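Local coordinates for protein CdiA toxin (Cupriavidus taiwanensis, PDB 5T87) that is the C-terminal toxin domain of a contact-dependent growth inhibition protein, bound here to its CdiI immunity protein and probably acting as an enzyme inside target cells, at residues Ser26-Gln30 and Thr31-Val35; Asp54-Ser57 and Asp58-Asn61. All coordinates share one frame; numbering follows the deposited sequence.

Contact 1 (Ser26-Gln30 and Thr31-Val35); sequences SVDPQ and TGEFV
Val-27 lays its CG2 methyl obliquely against the Phe-34 ring, 3.9 Å from CD1 of Phe-34, the two side chains running side by side on one face of the sheet. With CG2 anti to the backbone N, this methyl also reaches Phe-34 CE1, and beyond the pair the aromatic ring of Phe-34 meets that of Trp-52. On the other face lie Ser-26 and Val-35, an antiparallel hydrogen-bonded pair: Ser-26 N to Val-35 O is 3.0 Å, and the return bond from Val-35 N to Ser-26 O is 3.2 Å. Val-35 packs on Val-10 of helix 7-12, and Val-10 O accepts a hydrogen bond from Ser-26 OG. Past the strand ends, Asp-28 N donates to Glu-33 O at 3.0 Å, and Gly-32 N bonds back to Asp-28 O at 2.9 Å, closing an alpha-turn. The Asp-28 side chain helps to shape this turn. Its CG sits anti to the backbone N (chi1 -159°), which leads the carboxylate back over the turn, where OD1 receives weak bonds from the amides of Gln-30 and Thr-31. Its other oxygen, OD2, comes within 3.4 Å of OE2 of Glu-33, a close approach of like charges with the carboxylate planes turned 73° apart. The N-terminal segment probably eases it, since Asn-6 ND2 bonds Asp-28 OD1 and Ser-5 N bonds Glu-33 OE2. A four-residue loop, Pro-29 to Gly-32, with three right-handed helical residues followed by a left-handed glycine, is characteristic of a tight beta hairpin, here linking strands 21-27 and 34-41.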
loop_
_atom_site.group_PDB
_atom_site.type_symbol
_atom_site.label_atom_id
_atom_site.label_comp_id
_atom_site.label_asym_id
_atom_site.label_seq_id
_atom_site.Cartn_x
_atom_site.Cartn_y
_atom_site.Cartn_z
ATOM N N SER E 26 -7.098 4.810 -10.728
ATOM C CA SER E 26 -8.347 4.974 -11.493
ATOM C C SER E 26 -9.188 6.144 -10.954
ATOM O O SER E 26 -8.793 6.814 -9.990
ATOM C CB SER E 26 -9.160 3.680 -11.429
ATOM O OG SER E 26 -10.073 3.580 -12.508
ATOM N N VAL E 27 -10.342 6.380 -11.581
ATOM C CA VAL E 27 -11.334 7.344 -11.077
ATOM C C VAL E 27 -12.732 6.724 -11.168
ATOM O O VAL E 27 -13.070 6.111 -12.179
ATOM C CB VAL E 27 -11.249 8.709 -11.815
ATOM C CG1 VAL E 27 -11.468 8.560 -13.317
ATOM C CG2 VAL E 27 -12.228 9.716 -11.223
ATOM N N ASP E 28 -13.527 6.867 -10.109
ATOM C CA ASP E 28 -14.870 6.287 -10.069
ATOM C C ASP E 28 -15.785 7.139 -10.966
ATOM O O ASP E 28 -15.986 8.321 -10.668
ATOM C CB ASP E 28 -15.394 6.246 -8.625
ATOM C CG ASP E 28 -16.515 5.234 -8.430
ATOM O OD1 ASP E 28 -17.408 5.138 -9.302
ATOM O OD2 ASP E 28 -16.506 4.538 -7.392
ATOM N N PRO E 29 -16.324 6.558 -12.071
ATOM C CA PRO E 29 -17.218 7.371 -12.917
ATOM C C PRO E 29 -18.452 7.844 -12.153
ATOM O O PRO E 29 -18.873 8.990 -12.325
ATOM C CB PRO E 29 -17.618 6.420 -14.059
ATOM C CG PRO E 29 -16.676 5.270 -13.984
ATOM C CD PRO E 29 -16.259 5.162 -12.547
ATOM N N GLN E 30 -18.996 6.970 -11.304
ATOM C CA GLN E 30 -20.141 7.305 -10.460
ATOM C C GLN E 30 -19.802 8.347 -9.380
ATOM O O GLN E 30 -20.182 9.507 -9.525
ATOM C CB GLN E 30 -20.741 6.048 -9.833
ATOM C CG GLN E 30 -21.358 5.104 -10.847
ATOM C CD GLN E 30 -21.619 3.731 -10.262
ATOM O OE1 GLN E 30 -20.688 2.983 -9.963
ATOM N NE2 GLN E 30 -22.894 3.389 -10.095
ATOM N N THR E 31 -19.083 7.957 -8.326
ATOM C CA THR E 31 -18.864 8.852 -7.170
ATOM C C THR E 31 -17.775 9.928 -7.370
ATOM O O THR E 31 -17.643 10.819 -6.528
ATOM C CB THR E 31 -18.558 8.081 -5.857
ATOM O OG1 THR E 31 -17.240 7.525 -5.909
ATOM C CG2 THR E 31 -19.586 6.969 -5.604
ATOM N N GLY E 32 -16.987 9.837 -8.447
ATOM C CA GLY E 32 -15.988 10.874 -8.770
ATOM C C GLY E 32 -14.689 10.876 -7.966
ATOM O O GLY E 32 -13.826 11.727 -8.190
ATOM N N GLU E 33 -14.539 9.929 -7.041
ATOM C CA GLU E 33 -13.347 9.839 -6.190
ATOM C C GLU E 33 -12.144 9.269 -6.960
ATOM O O GLU E 33 -12.321 8.517 -7.922
ATOM C CB GLU E 33 -13.656 8.979 -4.957
ATOM C CG GLU E 33 -13.811 7.481 -5.247
ATOM C CD GLU E 33 -14.772 6.746 -4.315
ATOM O OE1 GLU E 33 -15.322 7.363 -3.373
ATOM O OE2 GLU E 33 -14.988 5.530 -4.536
ATOM N N PHE E 34 -10.935 9.652 -6.543
ATOM C CA PHE E 34 -9.690 9.107 -7.099
ATOM C C PHE E 34 -9.198 7.973 -6.208
ATOM O O PHE E 34 -9.175 8.115 -4.978
ATOM C CB PHE E 34 -8.613 10.189 -7.210
ATOM C CG PHE E 34 -9.033 11.370 -8.036
ATOM C CD1 PHE E 34 -9.173 11.251 -9.420
ATOM C CD2 PHE E 34 -9.305 12.604 -7.436
ATOM C CE1 PHE E 34 -9.572 12.339 -10.188
ATOM C CE2 PHE E 34 -9.702 13.693 -8.199
ATOM C CZ PHE E 34 -9.838 13.561 -9.577
ATOM N N VAL E 35 -8.795 6.861 -6.837
ATOM C CA VAL E 35 -8.480 5.598 -6.136
ATOM C C VAL E 35 -7.112 5.021 -6.508
ATOM O O VAL E 35 -6.805 4.867 -7.695
ATOM C CB VAL E 35 -9.539 4.506 -6.415
ATOM C CG1 VAL E 35 -9.305 3.290 -5.518
ATOM C CG2 VAL E 35 -10.949 5.053 -6.214
#

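Contact 2 (Asp54-Ser57 and Asp58-Asn61); sequences DLTS and DMQN
Asn-61 N donates to Ser-57 O over 2.7 Å, and Gln-60 N reaches Thr-56 O at 3.0 Å. These two bonds open the i to i+4 ladder of helix 57-64. A weak side-chain bond joins them: Met-59 N gives its hydrogen to Thr-56 OG1 at 3.3 Å. Thr-56 is the N-cap residue, and its chi1 of 86°, with the hydroxyl between the backbone N and the carbonyl carbon, puts OG1 over the first helical turn, where it can accept from Met-59 N. Ser-57 OG adds a weak bond to Asp-58 OD1. Apolar contacts continue from the cap. The CG2 methyl of Thr-56 meets CE of the selenomethionine Met-59 at 3.7 Å, the two side chains crossing, while Leu-55 CB rests 3.8 Å from Met-59 CB and also touches the aliphatic CG of Gln-60. The extended Gln-60 chain carries NE2 to a weak bond with Trp-52 O. Farther in, Leu-55 and Met-59 both pack on Arg-50, and Met-59 also reaches Val-36 on strand 34-41. On the outside, Asp-107 of the CdiI immunity protein packs against Thr-56.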
loop_
_atom_site.group_PDB
_atom_site.type_symbol
_atom_site.label_atom_id
_atom_site.label_comp_id
_atom_site.label_asym_id
_atom_site.label_seq_id
_atom_site.Cartn_x
_atom_site.Cartn_y
_atom_site.Cartn_z
ATOM N N ASP E 54 -3.168 15.072 -3.433
ATOM C CA ASP E 54 -2.395 13.963 -2.843
ATOM C C ASP E 54 -1.867 12.907 -3.849
ATOM O O ASP E 54 -1.117 12.011 -3.455
ATOM C CB ASP E 54 -3.221 13.273 -1.735
ATOM C CG ASP E 54 -3.540 14.203 -0.570
ATOM O OD1 ASP E 54 -2.956 15.300 -0.500
ATOM O OD2 ASP E 54 -4.370 13.837 0.285
ATOM N N LEU E 55 -2.244 13.005 -5.126
ATOM C CA LEU E 55 -1.680 12.136 -6.170
ATOM C C LEU E 55 -0.389 12.758 -6.668
ATOM O O LEU E 55 -0.241 13.980 -6.625
ATOM C CB LEU E 55 -2.637 11.972 -7.346
ATOM C CG LEU E 55 -4.141 11.858 -7.091
ATOM C CD1 LEU E 55 -4.810 11.349 -8.363
ATOM C CD2 LEU E 55 -4.479 10.977 -5.898
ATOM N N THR E 56 0.533 11.935 -7.157
ATOM C CA THR E 56 1.818 12.442 -7.663
ATOM C C THR E 56 1.643 12.901 -9.109
ATOM O O THR E 56 0.584 12.691 -9.709
ATOM C CB THR E 56 2.978 11.403 -7.600
ATOM O OG1 THR E 56 2.985 10.583 -8.778
ATOM C CG2 THR E 56 2.910 10.523 -6.351
ATOM N N SER E 57 2.689 13.515 -9.661
ATOM C CA SER E 57 2.709 13.911 -11.071
ATOM C C SER E 57 2.436 12.698 -11.966
ATOM O O SER E 57 1.517 12.729 -12.787
ATOM C CB SER E 57 4.040 14.591 -11.447
ATOM O OG SER E 57 5.162 13.739 -11.242
ATOM N N ASP E 58 3.198 11.622 -11.752
ATOM C CA ASP E 58 3.039 10.366 -12.507
ATOM C C ASP E 58 1.594 9.851 -12.497
ATOM O O ASP E 58 1.086 9.406 -13.533
ATOM C CB ASP E 58 3.970 9.273 -11.960
ATOM C CG ASP E 58 5.450 9.602 -12.133
ATOM O OD1 ASP E 58 5.782 10.700 -12.627
ATOM O OD2 ASP E 58 6.287 8.753 -11.760
HETATM N N MSE E 59 0.945 9.930 -11.328
HETATM C CA MSE E 59 -0.439 9.457 -11.134
HETATM C C MSE E 59 -1.413 10.297 -11.910
HETATM O O MSE E 59 -2.284 9.772 -12.611
HETATM C CB MSE E 59 -0.852 9.496 -9.653
HETATM C CG MSE E 59 -0.058 8.521 -8.769
HETATM SE SE MSE E 59 -0.911 8.181 -7.006
HETATM C CE MSE E 59 0.666 7.564 -5.990
ATOM N N GLN E 60 -1.266 11.613 -11.794
ATOM C CA GLN E 60 -2.132 12.549 -12.501
ATOM C C GLN E 60 -1.892 12.496 -14.013
ATOM O O GLN E 60 -2.852 12.463 -14.783
ATOM C CB GLN E 60 -1.935 13.971 -11.972
ATOM C CG GLN E 60 -2.366 14.140 -10.523
ATOM C CD GLN E 60 -1.982 15.484 -9.924
ATOM O OE1 GLN E 60 -1.136 16.200 -10.455
ATOM N NE2 GLN E 60 -2.603 15.827 -8.799
ATOM N N ASN E 61 -0.622 12.467 -14.429
ATOM C CA ASN E 61 -0.265 12.339 -15.851
ATOM C C ASN E 61 -0.956 11.131 -16.459
ATOM O O ASN E 61 -1.686 11.258 -17.445
ATOM C CB ASN E 61 1.253 12.184 -16.046
ATOM C CG ASN E 61 2.022 13.483 -15.858
ATOM O OD1 ASN E 61 1.499 14.581 -16.070
ATOM N ND2 ASN E 61 3.289 13.360 -15.474
#

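How the contacts relate
From the N terminus, helix 7-12 and strand 15-18 lead into strand 21-27, and contact 1 then closes the hairpin that turns the chain into strand 34-41, joining the two central strands of the four-stranded antiparallel sheet. After strand 44-50 at the sheet edge, contact 2 starts the last helix, 57-64. The two contacts follow in series, neither enclosing nor crossing the other, with their centres about 15 Å apart. They nevertheless touch, as Phe-34 CB packs 4.1 Å from Leu-55 CD1, so the residue that begins strand 34-41 meets the segment leading into the helix. Contact 2 also borders the immunity protein, which contact 1 does not touch.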